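Long-range contact in aac(6')-Ii (Enterococcus faecium, PDB 1N71), which probably transfers the acetyl group of acetyl-coenzyme A to the 6'-amino group of aminoglycoside antibiotics, making the bacterium resistant to them: residues I60-L73 with L95-L109. Residues are numbered along the deposited sequence; the frame is centred on the assembly and turned at random.
Sequences IGAIPQYGITGWEL and LEKEVASRGGITIYL
Trp71 and Val99 meet inside a beta-alpha-beta crossover of the GNAT fold, a worked example of how a helix is seated on the parallel strands it connects. The indole leaves its strand with CG anti to the carbonyl carbon (chi1 -63°), and Val99 CG1 lies over one face, 3.7 Å from the centroid of the five-membered ring, a CH-pi contact; Pro64 CB sits over the opposite face, toward the rim. Trp71 NE1 donates to Ile68 O at 2.8 Å, approaching from above the carbonyl plane, which fixes the ring's rotation. At the far end of the indole, Arg102 CD touches CH2, the guanidinium plane nearly perpendicular to the ring. One turn before Val99 in the helix, Leu95 CD1 presses on Ala62 CB at a tight 3.4 Å, while its CD2 reaches Ile60 and Leu73.

The other sheet face carries Tyr108, whose ring receives Glu72 CB over one face, 4.0 Å from its centroid. Tyr108 CE1 meets the Tyr66 ring near its plane, an oblique pair with planes 70° apart, and the Tyr66 hydroxyl bonds Asp168 of the second subunit. Gln65 NE2 holds the Glu72 carboxylate by OE1. Where the parallel pairing starts, Thr69 O accepts two amides, Ile105 N at 2.9 Å and Thr106 N at 3.0 Å.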
loop_
_atom_site.group_PDB
_atom_site.type_symbol
_atom_site.label_atom_id
_atom_site.label_comp_id
_atom_site.label_asym_id
_atom_site.label_seq_id
_atom_site.Cartn_x
_atom_site.Cartn_y
_atom_site.Cartn_z
ATOM N N ILE A 60 -11.707 14.475 -1.057
ATOM C CA ILE A 60 -11.340 13.131 -0.634
ATOM C C ILE A 60 -11.457 12.211 -1.842
ATOM O O ILE A 60 -12.328 12.394 -2.695
ATOM C CB ILE A 60 -12.249 12.621 0.516
ATOM C CG1 ILE A 60 -11.672 11.325 1.097
ATOM C CG2 ILE A 60 -13.669 12.389 0.008
ATOM C CD1 ILE A 60 -12.398 10.827 2.338
ATOM N N GLY A 61 -10.558 11.238 -1.934
ATOM C CA GLY A 61 -10.604 10.313 -3.049
ATOM C C GLY A 61 -10.311 8.897 -2.594
ATOM O O GLY A 61 -9.867 8.682 -1.466
ATOM N N ALA A 62 -10.577 7.928 -3.462
ATOM C CA ALA A 62 -10.305 6.533 -3.139
ATOM C C ALA A 62 -9.831 5.808 -4.390
ATOM O O ALA A 62 -10.352 6.030 -5.487
ATOM C CB ALA A 62 -11.553 5.860 -2.575
ATOM N N ILE A 63 -8.840 4.942 -4.211
ATOM C CA ILE A 63 -8.250 4.166 -5.299
ATOM C C ILE A 63 -8.540 2.677 -5.100
ATOM O O ILE A 63 -8.300 2.134 -4.024
ATOM C CB ILE A 63 -6.713 4.334 -5.317
ATOM C CG1 ILE A 63 -6.346 5.813 -5.406
ATOM C CG2 ILE A 63 -6.117 3.563 -6.484
ATOM C CD1 ILE A 63 -4.872 6.080 -5.181
ATOM N N PRO A 64 -9.071 1.998 -6.129
ATOM C CA PRO A 64 -9.347 0.567 -5.963
ATOM C C PRO A 64 -8.017 -0.177 -6.084
ATOM O O PRO A 64 -7.407 -0.178 -7.150
ATOM C CB PRO A 64 -10.297 0.270 -7.117
ATOM C CG PRO A 64 -9.778 1.173 -8.199
ATOM C CD PRO A 64 -9.509 2.474 -7.455
ATOM N N GLN A 65 -7.566 -0.795 -4.994
ATOM C CA GLN A 65 -6.290 -1.504 -4.992
ATOM C C GLN A 65 -6.424 -3.025 -5.045
ATOM O O GLN A 65 -5.514 -3.711 -5.518
ATOM C CB GLN A 65 -5.471 -1.097 -3.761
ATOM C CG GLN A 65 -5.162 0.400 -3.689
ATOM C CD GLN A 65 -4.079 0.830 -4.661
ATOM O OE1 GLN A 65 -3.969 0.292 -5.760
ATOM N NE2 GLN A 65 -3.285 1.817 -4.264
ATOM N N TYR A 66 -7.542 -3.554 -4.553
ATOM C CA TYR A 66 -7.771 -5.001 -4.586
ATOM C C TYR A 66 -9.110 -5.285 -5.262
ATOM O O TYR A 66 -10.165 -5.166 -4.635
ATOM C CB TYR A 66 -7.788 -5.588 -3.174
ATOM C CG TYR A 66 -6.544 -5.313 -2.364
ATOM C CD1 TYR A 66 -6.339 -4.070 -1.770
ATOM C CD2 TYR A 66 -5.568 -6.295 -2.195
ATOM C CE1 TYR A 66 -5.199 -3.807 -1.026
ATOM C CE2 TYR A 66 -4.418 -6.042 -1.451
ATOM C CZ TYR A 66 -4.243 -4.797 -0.870
ATOM O OH TYR A 66 -3.124 -4.536 -0.123
ATOM N N GLY A 67 -9.066 -5.662 -6.537
ATOM C CA GLY A 67 -10.295 -5.934 -7.258
ATOM C C GLY A 67 -11.247 -4.779 -7.031
ATOM O O GLY A 67 -10.862 -3.622 -7.192
ATOM N N ILE A 68 -12.481 -5.087 -6.647
ATOM C CA ILE A 68 -13.479 -4.057 -6.361
ATOM C C ILE A 68 -13.712 -4.023 -4.849
ATOM O O ILE A 68 -14.449 -3.183 -4.333
ATOM C CB ILE A 68 -14.834 -4.369 -7.049
ATOM C CG1 ILE A 68 -15.433 -5.653 -6.461
ATOM C CG2 ILE A 68 -14.634 -4.514 -8.554
ATOM C CD1 ILE A 68 -16.798 -6.029 -7.024
ATOM N N THR A 69 -13.053 -4.940 -4.149
ATOM C CA THR A 69 -13.209 -5.095 -2.706
ATOM C C THR A 69 -12.406 -4.181 -1.785
ATOM O O THR A 69 -12.943 -3.676 -0.801
ATOM C CB THR A 69 -12.894 -6.547 -2.304
ATOM O OG1 THR A 69 -11.589 -6.890 -2.782
ATOM C CG2 THR A 69 -13.920 -7.506 -2.903
ATOM N N GLY A 70 -11.126 -3.989 -2.085
ATOM C CA GLY A 70 -10.285 -3.162 -1.234
ATOM C C GLY A 70 -9.859 -1.835 -1.837
ATOM O O GLY A 70 -9.183 -1.797 -2.865
ATOM N N TRP A 71 -10.241 -0.747 -1.174
ATOM C CA TRP A 71 -9.922 0.597 -1.640
ATOM C C TRP A 71 -9.031 1.371 -0.673
ATOM O O TRP A 71 -9.165 1.242 0.541
ATOM C CB TRP A 71 -11.211 1.392 -1.836
ATOM C CG TRP A 71 -12.106 0.835 -2.891
ATOM C CD1 TRP A 71 -12.743 -0.372 -2.879
ATOM C CD2 TRP A 71 -12.479 1.478 -4.113
ATOM N NE1 TRP A 71 -13.495 -0.521 -4.025
ATOM C CE2 TRP A 71 -13.350 0.601 -4.799
ATOM C CE3 TRP A 71 -12.163 2.712 -4.695
ATOM C CZ2 TRP A 71 -13.912 0.919 -6.041
ATOM C CZ3 TRP A 71 -12.723 3.031 -5.934
ATOM C CH2 TRP A 71 -13.590 2.135 -6.591
ATOM N N GLU A 72 -8.132 2.179 -1.228
ATOM C CA GLU A 72 -7.248 3.012 -0.423
ATOM C C GLU A 72 -7.766 4.444 -0.424
ATOM O O GLU A 72 -7.945 5.045 -1.489
ATOM C CB GLU A 72 -5.822 3.013 -0.984
ATOM C CG GLU A 72 -4.952 4.107 -0.357
ATOM C CD GLU A 72 -3.523 4.123 -0.879
ATOM O OE1 GLU A 72 -3.281 3.649 -2.006
ATOM O OE2 GLU A 72 -2.637 4.629 -0.158
ATOM N N LEU A 73 -8.006 4.983 0.768
ATOM C CA LEU A 73 -8.473 6.354 0.919
ATOM C C LEU A 73 -7.268 7.251 0.645
ATOM O O LEU A 73 -6.256 7.185 1.352
ATOM C CB LEU A 73 -8.998 6.575 2.348
ATOM C CG LEU A 73 -9.584 7.943 2.732
ATOM C CD1 LEU A 73 -10.319 7.816 4.060
ATOM C CD2 LEU A 73 -8.484 8.995 2.829
ATOM N N LEU A 95 -17.559 9.193 1.073
ATOM C CA LEU A 95 -16.677 8.287 0.359
ATOM C C LEU A 95 -17.116 6.846 0.621
ATOM O O LEU A 95 -17.219 6.040 -0.300
ATOM C CB LEU A 95 -15.228 8.474 0.823
ATOM C CG LEU A 95 -14.234 7.451 0.261
ATOM C CD1 LEU A 95 -14.079 7.638 -1.242
ATOM C CD2 LEU A 95 -12.897 7.617 0.952
ATOM N N GLU A 96 -17.374 6.531 1.884
ATOM C CA GLU A 96 -17.785 5.181 2.251
ATOM C C GLU A 96 -19.044 4.734 1.514
ATOM O O GLU A 96 -19.132 3.591 1.077
ATOM C CB GLU A 96 -17.953 5.083 3.768
ATOM C CG GLU A 96 -16.601 5.073 4.486
ATOM C CD GLU A 96 -16.714 4.992 5.996
ATOM O OE1 GLU A 96 -17.698 4.416 6.495
ATOM O OE2 GLU A 96 -15.802 5.489 6.688
ATOM N N LYS A 97 -20.006 5.638 1.348
ATOM C CA LYS A 97 -21.226 5.297 0.624
ATOM C C LYS A 97 -20.897 4.990 -0.840
ATOM O O LYS A 97 -21.413 4.024 -1.411
ATOM C CB LYS A 97 -22.231 6.452 0.695
ATOM N N GLU A 98 -20.029 5.806 -1.443
ATOM C CA GLU A 98 -19.631 5.626 -2.841
ATOM C C GLU A 98 -18.886 4.311 -3.065
ATOM O O GLU A 98 -19.144 3.600 -4.036
ATOM C CB GLU A 98 -18.736 6.785 -3.303
ATOM C CG GLU A 98 -19.420 8.141 -3.408
ATOM C CD GLU A 98 -20.247 8.292 -4.673
ATOM O OE1 GLU A 98 -19.725 7.971 -5.759
ATOM O OE2 GLU A 98 -21.412 8.741 -4.582
ATOM N N VAL A 99 -17.953 3.994 -2.172
ATOM C CA VAL A 99 -17.188 2.760 -2.299
ATOM C C VAL A 99 -18.125 1.562 -2.179
ATOM O O VAL A 99 -18.077 0.633 -2.983
ATOM C CB VAL A 99 -16.097 2.664 -1.209
ATOM C CG1 VAL A 99 -15.418 1.299 -1.266
ATOM C CG2 VAL A 99 -15.068 3.772 -1.409
ATOM N N ALA A 100 -18.992 1.594 -1.177
ATOM C CA ALA A 100 -19.933 0.499 -0.969
ATOM C C ALA A 100 -20.776 0.255 -2.214
ATOM O O ALA A 100 -20.998 -0.890 -2.599
ATOM C CB ALA A 100 -20.839 0.809 0.210
ATOM N N SER A 101 -21.241 1.335 -2.838
ATOM C CA SER A 101 -22.090 1.224 -4.022
ATOM C C SER A 101 -21.393 0.562 -5.202
ATOM O O SER A 101 -22.048 0.130 -6.149
ATOM C CB SER A 101 -22.615 2.606 -4.439
ATOM O OG SER A 101 -21.580 3.425 -4.957
ATOM N N ARG A 102 -20.066 0.481 -5.155
ATOM C CA ARG A 102 -19.325 -0.153 -6.238
ATOM C C ARG A 102 -18.930 -1.579 -5.873
ATOM O O ARG A 102 -18.147 -2.207 -6.572
ATOM C CB ARG A 102 -18.070 0.654 -6.589
ATOM C CG ARG A 102 -18.364 2.087 -7.015
ATOM C CD ARG A 102 -17.202 2.695 -7.777
ATOM N NE ARG A 102 -17.448 4.095 -8.112
ATOM C CZ ARG A 102 -16.681 4.815 -8.923
ATOM N NH1 ARG A 102 -15.615 4.265 -9.489
ATOM N NH2 ARG A 102 -16.972 6.089 -9.158
ATOM N N GLY A 103 -19.475 -2.084 -4.771
ATOM C CA GLY A 103 -19.157 -3.438 -4.349
ATOM C C GLY A 103 -17.974 -3.501 -3.397
ATOM O O GLY A 103 -17.494 -4.586 -3.064
ATOM N N GLY A 104 -17.502 -2.334 -2.965
ATOM C CA GLY A 104 -16.377 -2.276 -2.046
ATOM C C GLY A 104 -16.703 -2.833 -0.673
ATOM O O GLY A 104 -17.826 -2.700 -0.186
ATOM N N ILE A 105 -15.705 -3.447 -0.042
ATOM C CA ILE A 105 -15.856 -4.050 1.277
ATOM C C ILE A 105 -15.073 -3.290 2.344
ATOM O O ILE A 105 -15.559 -3.058 3.451
ATOM C CB ILE A 105 -15.308 -5.498 1.290
ATOM C CG1 ILE A 105 -15.992 -6.338 0.212
ATOM C CG2 ILE A 105 -15.492 -6.104 2.664
ATOM C CD1 ILE A 105 -15.499 -7.767 0.166
ATOM N N THR A 106 -13.846 -2.922 2.011
ATOM C CA THR A 106 -13.004 -2.234 2.975
ATOM C C THR A 106 -12.213 -1.084 2.378
ATOM O O THR A 106 -11.866 -1.082 1.197
ATOM C CB THR A 106 -12.000 -3.206 3.618
ATOM O OG1 THR A 106 -11.172 -2.494 4.549
ATOM C CG2 THR A 106 -11.107 -3.815 2.560
ATOM N N ILE A 107 -11.927 -0.112 3.231
ATOM C CA ILE A 107 -11.160 1.055 2.857
ATOM C C ILE A 107 -10.017 1.108 3.848
ATOM O O ILE A 107 -10.231 0.952 5.049
ATOM C CB ILE A 107 -11.998 2.347 2.992
ATOM C CG1 ILE A 107 -13.151 2.329 1.984
ATOM C CG2 ILE A 107 -11.108 3.577 2.774
ATOM C CD1 ILE A 107 -14.059 3.558 2.074
ATOM N N TYR A 108 -8.806 1.300 3.348
ATOM C CA TYR A 108 -7.647 1.390 4.221
ATOM C C TYR A 108 -6.863 2.632 3.833
ATOM O O TYR A 108 -7.069 3.197 2.763
ATOM C CB TYR A 108 -6.761 0.150 4.090
ATOM C CG TYR A 108 -6.028 0.063 2.776
ATOM C CD1 TYR A 108 -6.675 -0.379 1.618
ATOM C CD2 TYR A 108 -4.687 0.435 2.685
ATOM C CE1 TYR A 108 -6.000 -0.450 0.405
ATOM C CE2 TYR A 108 -4.005 0.371 1.476
ATOM C CZ TYR A 108 -4.665 -0.073 0.344
ATOM O OH TYR A 108 -3.987 -0.141 -0.848
ATOM N N LEU A 109 -5.961 3.050 4.708
ATOM C CA LEU A 109 -5.167 4.242 4.471
ATOM C C LEU A 109 -3.869 4.160 5.249
ATOM O O LEU A 109 -3.725 3.347 6.165
ATOM C CB LEU A 109 -5.955 5.478 4.924
ATOM C CG LEU A 109 -6.354 5.455 6.408
ATOM C CD1 LEU A 109 -5.241 6.068 7.260
ATOM C CD2 LEU A 109 -7.649 6.227 6.609
#